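Local atomic coordinates of CELL WALL surface anchor family protein (Streptococcus pneumoniae, PDB entry 2Y1V), a protein that serves as the major pilin of the pneumococcal pilus, the backbone subunit whose copies polymerise into the fibre. Residues 47-52 with 92-97; 10-15 with 149-154; 52-57 with 114-119; 20-25 with 132-137. One frame throughout, in Å; residues are numbered along the deposited sequence.

All four contacts lie in the N-terminal beta-sandwich domain, around the intramolecular isopeptide bond between Lys-13 and Asn-156. Contact 2 pairs the two strands that this bond joins, and contact 3, its centre about 13 Å away, supplies Glu-115, whose OE1 comes within 3.2 Å of Lys-13 NZ; such an acidic neighbour is familiar from isopeptide sites of Gram-positive pilins. Contact 1 shares Met-52 with contact 3 and lies about 10 Å, centre to centre, from contact 2, which it meets where Glu-47 binds His-12. Contact 4, at the surface, brings helix 22-28 to strand 129-134, about 12 Å between centres from contact 2. None of them includes a nickel ligand.

Contact 1: residues 47-52 with 92-97; sequences EIAGVM and KLTEAE
The carboxylate of Glu-47 lies flat against the far end of 92-97: the carbonyl oxygen of Ala-96 sits over one face, 3.5 Å from Glu-47 CD, and the backbone of Glu-97 approaches OE2 obliquely on that same face. OE2 is hydrogen-bonded to His-12 ND1, which holds the carboxylate; the two carbonyls only pack against it. With CG opposite the backbone N (chi1 -177°) and the chain extended beyond it, the group is carried across to this loop. The setting is the edge of a beta sandwich, where 47-52 leads from one sheet into the other and meets the antiparallel strand 91-93. Here the Thr-94 hydroxyl bonds to two backbone groups. OG1 donates to Ile-48 O at 3.1 Å, lying in the carbonyl plane on a lone pair, and accepts Val-51 N at 3.0 Å, so one hydroxyl ties both sides of the Gly-50 bend. A chi1 of 54° makes this possible by setting OG1 between the backbone N and carbonyl carbon. Backbone bonds flank it: Gly-50 N reaches Thr-94 O at 2.8 Å in a nearly straight line (172°), and Thr-94 N reaches Val-51 O. Gly-50 has the positive phi that glycine accepts readily. Beyond it, Met-52 (selenomethionine here) and Leu-93 form a non-hydrogen-bonded pair whose side chains cross at a slant, Leu-93 CD2 lying 3.5 Å from Met-52 CB.

Contact 2: residues 10-15 with 149-154; sequences TVHKLL and DAHVYP
His-12 and Tyr-153 point the same way, side by side, with ring planes only 11° apart; yet the rings are slid so far that they barely overlap, their centroids 4.8 Å apart. What meets the imidazole face is the phenol end, Tyr-153 OH lying above the rim of the ring. That hydroxyl is bonded to Val-38 N, while His-12 ND1 is taken by Glu-47. His-151 completes the aromatic cluster differently, rim to rim: its CD2 comes to the His-12 edge, 3.2 Å from NE2, with the planes at 26°. Beneath the rings runs a parallel pairing of the first strand of the beta sandwich with the strand that leads out towards the next domain, a pair also stapled by the isopeptide bond between Lys-13 and Asn-156. Its ladder includes Val-152 N to Thr-10 O at 2.9 Å and runs on to Leu-14 N with Pro-154 O, also 2.9 Å. On the other side of the sheet, Val-11 crosses Pro-154 at about a right angle, CG1 to CG 3.5 Å, and Ile-138 packs against both. Leu-14 slants across Tyr-153, its CD2 3.6 Å from CB of the tyrosine.

Contact 3: residues 52-57 with 114-119; sequences MFVWTN and YEIHSL
Phe-53 lays one face of its ring over CA of Glu-115, with Phe-53 CD1 3.3 Å from Tyr-114 O; the contact is tight along this paired region. The two strands are the central ones of the four-stranded antiparallel sheet of the beta sandwich, in which 52-57 runs between 91-93 and 109-115. Phe-53 and Glu-115 form a non-hydrogen-bonded pair; the ring and the glutamate chain cross at a slant, and Phe-53 CE1 comes 4.0 Å from Glu-115 CB. With CG set opposite the carbonyl carbon (chi1 -84°), the ring also reaches Val-11 and Lys-13 of the facing sheet. The extended Glu-115 chain carries its carboxylate to the interior isopeptide bond between Lys-13 and Asn-156. Val-54 and Tyr-114 are bonded in both directions, Val-54 N to Tyr-114 O at 3.0 Å and Tyr-114 N to Val-54 O at 2.8 Å. On their side of the sheet Thr-56 crosses the Tyr-114 side chain at a slant, its OG1 3.8 Å from Tyr-114 CD1; this hydroxyl is buried and has no polar partner in the model, whereas Tyr-114 OH is held by Asn-60. Towards 117-119 the side-chain fit slackens. The last backbone bond between the two segments is Ile-116 N to Met-52 O at 2.9 Å, after which 117-118 form a short 3-10 segment that brings Leu-119 back to Met-52. Both are partly exposed, and their side chains meet only at 4.3 Å, CG to CB, although Met-52 CB lies 3.5 Å from Leu-119 O.

Contact 4: residues 20-25 with 132-137; sequences DMDKIA and GSKAVP
Met-21 and Lys-134 slide past one another in opposite directions, and around them helix 22-28 packs on strand 129-134 of the beta sandwich, in the sheet that also holds 8-16 and 149-167. In the first shell, the selenium of Met-21 (selenomethionine here) rests 3.5 Å from Lys-134 N, while Met-21 CB faces the aliphatic part of the lysine, 3.9 Å from Lys-134 CD. Ala-25 CB touches the same chain further out, 3.7 Å from Lys-134 CE. The lysine runs extended as far as CE and then bends (chi4 59°), bringing NZ to Asp-22 OD1 in a salt bridge of 3.4 Å. The aspartate crosses it at about a right angle, on the surface of the domain. The second shell holds both partners in place. Ala-25 N bonds to Met-21 O at 3.0 Å, closing the helical turn that brings Met-21, Asp-22 and Ala-25 together over the lysine. Ile-24, buried on the inner side of the helix, packs on Leu-14 and Ala-16 of strand 8-16. On the strand side, Lys-134 is paired through its backbone with Lys-155, and Gly-132 N donates to Thr-157 OG1.

Contact 1: residues 47-52 with 92-97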
loop_
_atom_site.group_PDB
_atom_site.type_symbol
_atom_site.label_atom_id
_atom_site.label_comp_id
_atom_site.label_asym_id
_atom_site.label_seq_id
_atom_site.Cartn_x
_atom_site.Cartn_y
_atom_site.Cartn_z
ATOM N N GLU A 47 -30.511 0.548 -20.709
ATOM C CA GLU A 47 -31.217 0.854 -19.480
ATOM C C GLU A 47 -30.606 0.141 -18.272
ATOM O O GLU A 47 -30.468 -1.081 -18.258
ATOM C CB GLU A 47 -32.702 0.519 -19.599
ATOM C CG GLU A 47 -33.496 0.902 -18.354
ATOM C CD GLU A 47 -34.979 0.731 -18.549
ATOM O OE1 GLU A 47 -35.372 0.297 -19.652
ATOM O OE2 GLU A 47 -35.747 1.032 -17.606
ATOM N N ILE A 48 -30.271 0.926 -17.257
ATOM C CA ILE A 48 -29.600 0.422 -16.060
ATOM C C ILE A 48 -30.420 0.569 -14.780
ATOM O O ILE A 48 -31.161 1.532 -14.594
ATOM C CB ILE A 48 -28.262 1.143 -15.838
ATOM C CG1 ILE A 48 -28.483 2.654 -15.738
ATOM C CG2 ILE A 48 -27.300 0.837 -16.981
ATOM C CD1 ILE A 48 -27.206 3.423 -15.446
ATOM N N ALA A 49 -30.270 -0.422 -13.906
ATOM C CA ALA A 49 -30.880 -0.416 -12.594
ATOM C C ALA A 49 -29.897 0.150 -11.587
ATOM O O ALA A 49 -28.705 0.295 -11.879
ATOM C CB ALA A 49 -31.254 -1.825 -12.189
ATOM N N GLY A 50 -30.407 0.420 -10.387
ATOM C CA GLY A 50 -29.591 0.888 -9.286
ATOM C C GLY A 50 -29.254 2.361 -9.321
ATOM O O GLY A 50 -28.256 2.772 -8.746
ATOM N N VAL A 51 -30.074 3.161 -9.990
ATOM C CA VAL A 51 -29.918 4.607 -9.950
ATOM C C VAL A 51 -31.072 5.172 -9.125
ATOM O O VAL A 51 -32.218 4.790 -9.336
ATOM C CB VAL A 51 -29.889 5.196 -11.386
ATOM C CG1 VAL A 51 -29.975 6.703 -11.386
ATOM C CG2 VAL A 51 -28.635 4.730 -12.115
HETATM N N MSE A 52 -30.765 6.059 -8.172
HETATM C CA MSE A 52 -31.792 6.642 -7.289
HETATM C C MSE A 52 -32.395 7.939 -7.819
HETATM O O MSE A 52 -31.670 8.876 -8.203
HETATM C CB MSE A 52 -31.232 6.910 -5.888
HETATM C CG MSE A 52 -32.248 7.574 -4.946
HETATM SE SE MSE A 52 -33.536 6.271 -4.225
HETATM C CE MSE A 52 -32.534 5.721 -2.624
ATOM N N LYS A 92 -36.999 6.484 -5.301
ATOM C CA LYS A 92 -36.925 5.081 -5.635
ATOM C C LYS A 92 -35.722 4.809 -6.544
ATOM O O LYS A 92 -35.362 5.643 -7.362
ATOM C CB LYS A 92 -38.228 4.658 -6.318
ATOM C CG LYS A 92 -38.468 3.163 -6.364
ATOM C CD LYS A 92 -39.792 2.824 -7.011
ATOM C CE LYS A 92 -39.987 1.295 -7.034
ATOM N NZ LYS A 92 -41.249 0.883 -7.722
ATOM N N LEU A 93 -35.101 3.648 -6.375
ATOM C CA LEU A 93 -34.002 3.182 -7.217
ATOM C C LEU A 93 -34.549 2.473 -8.460
ATOM O O LEU A 93 -35.479 1.675 -8.360
ATOM C CB LEU A 93 -33.165 2.164 -6.455
ATOM C CG LEU A 93 -32.211 2.528 -5.329
ATOM C CD1 LEU A 93 -31.613 1.236 -4.727
ATOM C CD2 LEU A 93 -31.126 3.441 -5.850
ATOM N N THR A 94 -33.964 2.737 -9.626
ATOM C CA THR A 94 -34.422 2.078 -10.832
ATOM C C THR A 94 -34.176 0.567 -10.723
ATOM O O THR A 94 -33.149 0.128 -10.209
ATOM C CB THR A 94 -33.708 2.617 -12.083
ATOM O OG1 THR A 94 -32.294 2.527 -11.898
ATOM C CG2 THR A 94 -34.085 4.075 -12.361
ATOM N N GLU A 95 -35.130 -0.227 -11.181
ATOM C CA GLU A 95 -34.885 -1.654 -11.368
ATOM C C GLU A 95 -34.588 -1.850 -12.854
ATOM O O GLU A 95 -34.433 -0.865 -13.584
ATOM C CB GLU A 95 -36.070 -2.494 -10.873
ATOM C CG GLU A 95 -36.382 -2.251 -9.378
ATOM C CD GLU A 95 -37.428 -3.201 -8.775
ATOM O OE1 GLU A 95 -38.220 -3.818 -9.527
ATOM O OE2 GLU A 95 -37.464 -3.322 -7.529
ATOM N N ALA A 96 -34.493 -3.092 -13.311
ATOM C CA ALA A 96 -34.067 -3.357 -14.694
ATOM C C ALA A 96 -34.919 -2.628 -15.736
ATOM O O ALA A 96 -34.405 -2.183 -16.777
ATOM C CB ALA A 96 -34.024 -4.848 -14.977
ATOM N N GLU A 97 -36.212 -2.491 -15.449
ATOM C CA GLU A 97 -37.126 -1.788 -16.352
ATOM C C GLU A 97 -37.542 -0.401 -15.831
ATOM O O GLU A 97 -38.541 0.166 -16.258
ATOM C CB GLU A 97 -38.340 -2.670 -16.681
ATOM C CG GLU A 97 -37.953 -4.013 -17.322
ATOM C CD GLU A 97 -39.143 -4.800 -17.856
ATOM O OE1 GLU A 97 -40.275 -4.594 -17.360
ATOM O OE2 GLU A 97 -38.947 -5.624 -18.780
#

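Contact 2: residues 10-15 with 149-154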
loop_
_atom_site.group_PDB
_atom_site.type_symbol
_atom_site.label_atom_id
_atom_site.label_comp_id
_atom_site.label_asym_id
_atom_site.label_seq_id
_atom_site.Cartn_x
_atom_site.Cartn_y
_atom_site.Cartn_z
ATOM N N THR A 10 -42.825 6.442 -14.862
ATOM C CA THR A 10 -41.725 5.509 -14.748
ATOM C C THR A 10 -40.459 6.128 -15.307
ATOM O O THR A 10 -40.439 6.645 -16.431
ATOM C CB THR A 10 -42.032 4.158 -15.427
ATOM O OG1 THR A 10 -43.186 3.567 -14.812
ATOM C CG2 THR A 10 -40.864 3.216 -15.279
ATOM N N VAL A 11 -39.404 6.104 -14.502
ATOM C CA VAL A 11 -38.125 6.659 -14.923
ATOM C C VAL A 11 -37.242 5.544 -15.460
ATOM O O VAL A 11 -36.990 4.565 -14.772
ATOM C CB VAL A 11 -37.409 7.330 -13.761
ATOM C CG1 VAL A 11 -36.135 7.984 -14.252
ATOM C CG2 VAL A 11 -38.319 8.345 -13.109
ATOM N N HIS A 12 -36.805 5.677 -16.702
ATOM C CA HIS A 12 -35.866 4.730 -17.259
ATOM C C HIS A 12 -34.565 5.476 -17.353
ATOM O O HIS A 12 -34.490 6.561 -17.922
ATOM C CB HIS A 12 -36.319 4.230 -18.631
ATOM C CG HIS A 12 -37.725 3.716 -18.651
ATOM N ND1 HIS A 12 -38.030 2.371 -18.628
ATOM C CD2 HIS A 12 -38.911 4.370 -18.680
ATOM C CE1 HIS A 12 -39.343 2.218 -18.652
ATOM N NE2 HIS A 12 -39.900 3.416 -18.681
ATOM N N LYS A 13 -33.539 4.910 -16.755
ATOM C CA LYS A 13 -32.268 5.562 -16.718
ATOM C C LYS A 13 -31.485 4.994 -17.875
ATOM O O LYS A 13 -31.241 3.791 -17.941
ATOM C CB LYS A 13 -31.588 5.245 -15.404
ATOM C CG LYS A 13 -30.887 6.409 -14.807
ATOM C CD LYS A 13 -29.878 6.928 -15.750
ATOM C CE LYS A 13 -29.386 8.247 -15.274
ATOM N NZ LYS A 13 -28.267 8.613 -16.123
ATOM N N LEU A 14 -31.119 5.856 -18.809
ATOM C CA LEU A 14 -30.392 5.415 -19.978
ATOM C C LEU A 14 -28.900 5.711 -19.865
ATOM O O LEU A 14 -28.496 6.781 -19.416
ATOM C CB LEU A 14 -30.978 6.075 -21.229
ATOM C CG LEU A 14 -32.085 5.330 -21.989
ATOM C CD1 LEU A 14 -32.959 4.471 -21.079
ATOM C CD2 LEU A 14 -32.925 6.302 -22.829
ATOM N N LEU A 15 -28.089 4.745 -20.275
ATOM C CA LEU A 15 -26.648 4.919 -20.343
ATOM C C LEU A 15 -26.182 5.041 -21.804
ATOM O O LEU A 15 -26.463 4.165 -22.625
ATOM C CB LEU A 15 -25.981 3.713 -19.697
ATOM C CG LEU A 15 -24.547 3.844 -19.202
ATOM C CD1 LEU A 15 -24.170 2.523 -18.615
ATOM C CD2 LEU A 15 -23.603 4.198 -20.331
ATOM N N ASP A 149 -50.242 6.934 -17.667
ATOM C CA ASP A 149 -49.048 6.193 -17.262
ATOM C C ASP A 149 -47.860 6.668 -18.095
ATOM O O ASP A 149 -47.667 6.221 -19.226
ATOM C CB ASP A 149 -49.250 4.681 -17.443
ATOM C CG ASP A 149 -50.363 4.122 -16.553
ATOM O OD1 ASP A 149 -51.101 4.915 -15.929
ATOM O OD2 ASP A 149 -50.505 2.888 -16.473
ATOM N N ALA A 150 -47.069 7.580 -17.537
ATOM C CA ALA A 150 -45.995 8.198 -18.292
ATOM C C ALA A 150 -44.663 7.480 -18.119
ATOM O O ALA A 150 -44.466 6.693 -17.178
ATOM C CB ALA A 150 -45.863 9.670 -17.926
ATOM N N HIS A 151 -43.760 7.758 -19.047
ATOM C CA HIS A 151 -42.443 7.166 -19.061
ATOM C C HIS A 151 -41.469 8.242 -19.521
ATOM O O HIS A 151 -41.752 8.955 -20.493
ATOM C CB HIS A 151 -42.420 5.972 -20.018
ATOM C CG HIS A 151 -43.315 4.840 -19.603
ATOM N ND1 HIS A 151 -44.678 4.843 -19.822
ATOM C CD2 HIS A 151 -43.037 3.664 -18.993
ATOM C CE1 HIS A 151 -45.202 3.720 -19.364
ATOM N NE2 HIS A 151 -44.227 2.986 -18.856
ATOM N N VAL A 152 -40.343 8.363 -18.814
ATOM C CA VAL A 152 -39.340 9.412 -19.074
ATOM C C VAL A 152 -37.923 8.826 -19.226
ATOM O O VAL A 152 -37.646 7.754 -18.702
ATOM C CB VAL A 152 -39.344 10.448 -17.942
ATOM C CG1 VAL A 152 -40.601 11.280 -18.013
ATOM C CG2 VAL A 152 -39.242 9.758 -16.578
ATOM N N TYR A 153 -37.021 9.514 -19.926
ATOM C CA TYR A 153 -35.714 8.905 -20.230
ATOM C C TYR A 153 -34.471 9.778 -20.019
ATOM O O TYR A 153 -33.864 10.248 -20.997
ATOM C CB TYR A 153 -35.699 8.329 -21.654
ATOM C CG TYR A 153 -36.765 7.286 -21.893
ATOM C CD1 TYR A 153 -38.076 7.664 -22.160
ATOM C CD2 TYR A 153 -36.473 5.941 -21.837
ATOM C CE1 TYR A 153 -39.059 6.740 -22.372
ATOM C CE2 TYR A 153 -37.466 4.994 -22.050
ATOM C CZ TYR A 153 -38.757 5.417 -22.317
ATOM O OH TYR A 153 -39.762 4.520 -22.531
ATOM N N PRO A 154 -34.076 9.966 -18.744
ATOM C CA PRO A 154 -32.857 10.638 -18.310
ATOM C C PRO A 154 -31.621 9.907 -18.795
ATOM O O PRO A 154 -31.636 8.688 -18.889
ATOM C CB PRO A 154 -32.942 10.562 -16.776
ATOM C CG PRO A 154 -33.906 9.446 -16.514
ATOM C CD PRO A 154 -34.912 9.605 -17.593
HETATM O O HOH W 1 -45.239 4.637 -15.925
#

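Contact 3: residues 52-57 with 114-119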
loop_
_atom_site.group_PDB
_atom_site.type_symbol
_atom_site.label_atom_id
_atom_site.label_comp_id
_atom_site.label_asym_id
_atom_site.label_seq_id
_atom_site.Cartn_x
_atom_site.Cartn_y
_atom_site.Cartn_z
HETATM N N MSE A 52 -30.765 6.059 -8.172
HETATM C CA MSE A 52 -31.792 6.642 -7.289
HETATM C C MSE A 52 -32.395 7.939 -7.819
HETATM O O MSE A 52 -31.670 8.876 -8.203
HETATM C CB MSE A 52 -31.232 6.910 -5.888
HETATM C CG MSE A 52 -32.248 7.574 -4.946
HETATM SE SE MSE A 52 -33.536 6.271 -4.225
HETATM C CE MSE A 52 -32.534 5.721 -2.624
ATOM N N PHE A 53 -33.724 7.998 -7.794
ATOM C CA PHE A 53 -34.470 9.159 -8.269
ATOM C C PHE A 53 -35.422 9.676 -7.206
ATOM O O PHE A 53 -36.109 8.898 -6.525
ATOM C CB PHE A 53 -35.210 8.834 -9.573
ATOM C CG PHE A 53 -34.350 8.972 -10.803
ATOM C CD1 PHE A 53 -34.164 10.224 -11.415
ATOM C CD2 PHE A 53 -33.703 7.869 -11.324
ATOM C CE1 PHE A 53 -33.362 10.360 -12.542
ATOM C CE2 PHE A 53 -32.905 7.976 -12.432
ATOM C CZ PHE A 53 -32.718 9.237 -13.051
ATOM N N VAL A 54 -35.447 10.992 -7.039
ATOM C CA VAL A 54 -36.255 11.595 -5.995
ATOM C C VAL A 54 -37.002 12.775 -6.560
ATOM O O VAL A 54 -36.506 13.476 -7.444
ATOM C CB VAL A 54 -35.422 12.012 -4.749
ATOM C CG1 VAL A 54 -34.563 13.172 -5.064
ATOM C CG2 VAL A 54 -36.335 12.379 -3.592
ATOM N N TRP A 55 -38.208 12.976 -6.047
ATOM C CA TRP A 55 -39.089 14.007 -6.556
ATOM C C TRP A 55 -39.014 15.291 -5.750
ATOM O O TRP A 55 -38.893 15.280 -4.522
ATOM C CB TRP A 55 -40.523 13.521 -6.541
ATOM C CG TRP A 55 -40.863 12.536 -7.587
ATOM C CD1 TRP A 55 -40.405 11.261 -7.689
ATOM C CD2 TRP A 55 -41.780 12.726 -8.669
ATOM N NE1 TRP A 55 -40.978 10.643 -8.770
ATOM C CE2 TRP A 55 -41.822 11.525 -9.394
ATOM C CE3 TRP A 55 -42.575 13.795 -9.091
ATOM C CZ2 TRP A 55 -42.618 11.367 -10.528
ATOM C CZ3 TRP A 55 -43.370 13.632 -10.202
ATOM C CH2 TRP A 55 -43.379 12.440 -10.914
ATOM N N THR A 56 -39.158 16.390 -6.476
ATOM C CA THR A 56 -39.027 17.732 -5.961
ATOM C C THR A 56 -40.190 18.560 -6.494
ATOM O O THR A 56 -40.832 18.184 -7.473
ATOM C CB THR A 56 -37.696 18.298 -6.497
ATOM O OG1 THR A 56 -36.646 18.026 -5.552
ATOM C CG2 THR A 56 -37.783 19.766 -6.789
ATOM N N ASN A 57 -40.485 19.686 -5.859
ATOM C CA ASN A 57 -41.406 20.630 -6.469
ATOM C C ASN A 57 -40.590 21.582 -7.340
ATOM O O ASN A 57 -39.377 21.441 -7.412
ATOM C CB ASN A 57 -42.192 21.382 -5.406
ATOM C CG ASN A 57 -41.335 22.356 -4.634
ATOM O OD1 ASN A 57 -40.307 22.830 -5.137
ATOM N ND2 ASN A 57 -41.765 22.687 -3.411
ATOM N N TYR A 114 -34.778 14.321 -9.523
ATOM C CA TYR A 114 -33.323 14.359 -9.547
ATOM C C TYR A 114 -32.697 12.980 -9.431
ATOM O O TYR A 114 -33.285 12.055 -8.858
ATOM C CB TYR A 114 -32.802 15.210 -8.396
ATOM C CG TYR A 114 -32.993 16.682 -8.616
ATOM C CD1 TYR A 114 -34.221 17.281 -8.377
ATOM C CD2 TYR A 114 -31.939 17.482 -9.054
ATOM C CE1 TYR A 114 -34.401 18.621 -8.580
ATOM C CE2 TYR A 114 -32.112 18.826 -9.255
ATOM C CZ TYR A 114 -33.351 19.390 -9.024
ATOM O OH TYR A 114 -33.537 20.738 -9.220
ATOM N N GLU A 115 -31.493 12.858 -9.988
ATOM C CA GLU A 115 -30.679 11.680 -9.776
ATOM C C GLU A 115 -29.807 11.975 -8.566
ATOM O O GLU A 115 -29.206 13.061 -8.458
ATOM C CB GLU A 115 -29.817 11.376 -10.997
ATOM C CG GLU A 115 -28.979 10.092 -10.875
ATOM C CD GLU A 115 -28.146 9.792 -12.125
ATOM O OE1 GLU A 115 -28.597 10.094 -13.255
ATOM O OE2 GLU A 115 -27.034 9.250 -11.969
ATOM N N ILE A 116 -29.743 11.022 -7.641
ATOM C CA ILE A 116 -28.887 11.208 -6.473
ATOM C C ILE A 116 -27.749 10.207 -6.444
ATOM O O ILE A 116 -27.862 9.111 -5.874
ATOM C CB ILE A 116 -29.698 11.240 -5.174
ATOM C CG1 ILE A 116 -30.745 12.351 -5.296
ATOM C CG2 ILE A 116 -28.781 11.502 -3.991
ATOM C CD1 ILE A 116 -31.729 12.400 -4.162
ATOM N N HIS A 117 -26.660 10.610 -7.100
ATOM C CA HIS A 117 -25.486 9.775 -7.318
ATOM C C HIS A 117 -25.051 9.178 -6.001
ATOM O O HIS A 117 -24.619 8.043 -5.927
ATOM C CB HIS A 117 -24.337 10.624 -7.855
ATOM C CG HIS A 117 -24.489 11.034 -9.287
ATOM N ND1 HIS A 117 -24.863 12.307 -9.661
ATOM C CD2 HIS A 117 -24.290 10.351 -10.440
ATOM C CE1 HIS A 117 -24.910 12.385 -10.981
ATOM N NE2 HIS A 117 -24.557 11.216 -11.478
ATOM N N SER A 118 -25.171 9.985 -4.964
ATOM C CA SER A 118 -24.673 9.647 -3.671
ATOM C C SER A 118 -25.473 8.542 -2.976
ATOM O O SER A 118 -25.045 8.042 -1.951
ATOM C CB SER A 118 -24.672 10.911 -2.811
ATOM O OG SER A 118 -23.761 10.754 -1.742
ATOM N N LEU A 119 -26.619 8.165 -3.539
ATOM C CA LEU A 119 -27.501 7.142 -2.952
ATOM C C LEU A 119 -27.857 6.007 -3.925
ATOM O O LEU A 119 -28.888 5.356 -3.808
ATOM C CB LEU A 119 -28.793 7.799 -2.474
ATOM C CG LEU A 119 -28.771 8.819 -1.332
ATOM C CD1 LEU A 119 -30.162 9.427 -1.202
ATOM C CD2 LEU A 119 -28.352 8.189 -0.001
#

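Contact 4: residues 20-25 with 132-137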
loop_
_atom_site.group_PDB
_atom_site.type_symbol
_atom_site.label_atom_id
_atom_site.label_comp_id
_atom_site.label_asym_id
_atom_site.label_seq_id
_atom_site.Cartn_x
_atom_site.Cartn_y
_atom_site.Cartn_z
ATOM N N ASP A 20 -22.236 9.650 -26.520
ATOM C CA ASP A 20 -23.234 10.500 -27.153
ATOM C C ASP A 20 -24.638 10.431 -26.540
ATOM O O ASP A 20 -25.432 9.555 -26.854
ATOM C CB ASP A 20 -23.279 10.236 -28.659
ATOM C CG ASP A 20 -23.443 11.506 -29.458
ATOM O OD1 ASP A 20 -23.652 12.570 -28.833
ATOM O OD2 ASP A 20 -23.354 11.439 -30.704
HETATM N N MSE A 21 -24.933 11.391 -25.679
HETATM C CA MSE A 21 -26.262 11.505 -25.125
HETATM C C MSE A 21 -27.131 12.317 -26.059
HETATM O O MSE A 21 -28.293 11.988 -26.261
HETATM C CB MSE A 21 -26.205 12.126 -23.739
HETATM C CG MSE A 21 -25.506 11.218 -22.768
HETATM SE SE MSE A 21 -25.485 11.907 -20.968
HETATM C CE MSE A 21 -24.311 13.460 -21.216
ATOM N N ASP A 22 -26.560 13.372 -26.632
ATOM C CA ASP A 22 -27.265 14.153 -27.634
ATOM C C ASP A 22 -27.885 13.228 -28.683
ATOM O O ASP A 22 -29.031 13.417 -29.068
ATOM C CB ASP A 22 -26.340 15.197 -28.271
ATOM C CG ASP A 22 -25.998 16.333 -27.315
ATOM O OD1 ASP A 22 -26.826 16.626 -26.433
ATOM O OD2 ASP A 22 -24.912 16.945 -27.439
ATOM N N LYS A 23 -27.142 12.216 -29.121
ATOM C CA LYS A 23 -27.653 11.256 -30.110
ATOM C C LYS A 23 -28.828 10.452 -29.567
ATOM O O LYS A 23 -29.723 10.060 -30.323
ATOM C CB LYS A 23 -26.553 10.291 -30.578
ATOM C CG LYS A 23 -27.030 9.240 -31.598
ATOM C CD LYS A 23 -25.988 8.153 -31.825
ATOM C CE LYS A 23 -26.285 7.347 -33.083
ATOM N NZ LYS A 23 -25.934 8.077 -34.347
ATOM N N ILE A 24 -28.814 10.174 -28.267
ATOM C CA ILE A 24 -29.942 9.493 -27.658
ATOM C C ILE A 24 -31.160 10.391 -27.781
ATOM O O ILE A 24 -32.238 9.944 -28.181
ATOM C CB ILE A 24 -29.702 9.170 -26.174
ATOM C CG1 ILE A 24 -28.663 8.060 -26.031
ATOM C CG2 ILE A 24 -30.996 8.733 -25.525
ATOM C CD1 ILE A 24 -28.332 7.727 -24.605
ATOM N N ALA A 25 -30.978 11.663 -27.442
ATOM C CA ALA A 25 -32.057 12.633 -27.547
ATOM C C ALA A 25 -32.529 12.756 -28.996
ATOM O O ALA A 25 -33.727 12.881 -29.243
ATOM C CB ALA A 25 -31.622 13.986 -27.002
ATOM N N GLY A 132 -21.515 11.959 -16.433
ATOM C CA GLY A 132 -22.354 13.025 -16.996
ATOM C C GLY A 132 -23.815 12.645 -17.144
ATOM O O GLY A 132 -24.168 11.467 -17.162
ATOM N N SER A 133 -24.672 13.652 -17.241
ATOM C CA SER A 133 -26.097 13.412 -17.307
ATOM C C SER A 133 -26.794 14.371 -18.249
ATOM O O SER A 133 -26.495 15.561 -18.283
ATOM C CB SER A 133 -26.712 13.529 -15.919
ATOM O OG SER A 133 -26.568 14.844 -15.424
ATOM N N LYS A 134 -27.730 13.843 -19.021
ATOM C CA LYS A 134 -28.543 14.691 -19.860
ATOM C C LYS A 134 -30.006 14.506 -19.465
ATOM O O LYS A 134 -30.448 13.386 -19.162
ATOM C CB LYS A 134 -28.304 14.381 -21.346
ATOM C CG LYS A 134 -29.059 15.309 -22.287
ATOM C CD LYS A 134 -28.669 15.124 -23.768
ATOM C CE LYS A 134 -29.507 16.027 -24.708
ATOM N NZ LYS A 134 -29.361 17.478 -24.394
ATOM N N ALA A 135 -30.741 15.610 -19.465
ATOM C CA ALA A 135 -32.151 15.619 -19.107
ATOM C C ALA A 135 -32.372 15.197 -17.647
ATOM O O ALA A 135 -33.352 14.532 -17.326
ATOM C CB ALA A 135 -32.954 14.739 -20.057
ATOM N N VAL A 136 -31.428 15.576 -16.790
ATOM C CA VAL A 136 -31.570 15.475 -15.340
ATOM C C VAL A 136 -31.262 16.880 -14.837
ATOM O O VAL A 136 -30.270 17.466 -15.246
ATOM C CB VAL A 136 -30.546 14.483 -14.695
ATOM C CG1 VAL A 136 -30.668 14.484 -13.190
ATOM C CG2 VAL A 136 -30.721 13.079 -15.227
ATOM N N PRO A 137 -32.118 17.434 -13.966
ATOM C CA PRO A 137 -33.328 16.794 -13.462
ATOM C C PRO A 137 -34.448 16.756 -14.495
ATOM O O PRO A 137 -34.561 17.642 -15.349
ATOM C CB PRO A 137 -33.746 17.703 -12.310
ATOM C CG PRO A 137 -33.260 19.066 -12.724
ATOM C CD PRO A 137 -31.939 18.798 -13.422
HETATM O O HOH W 2 -28.575 19.325 -25.716
#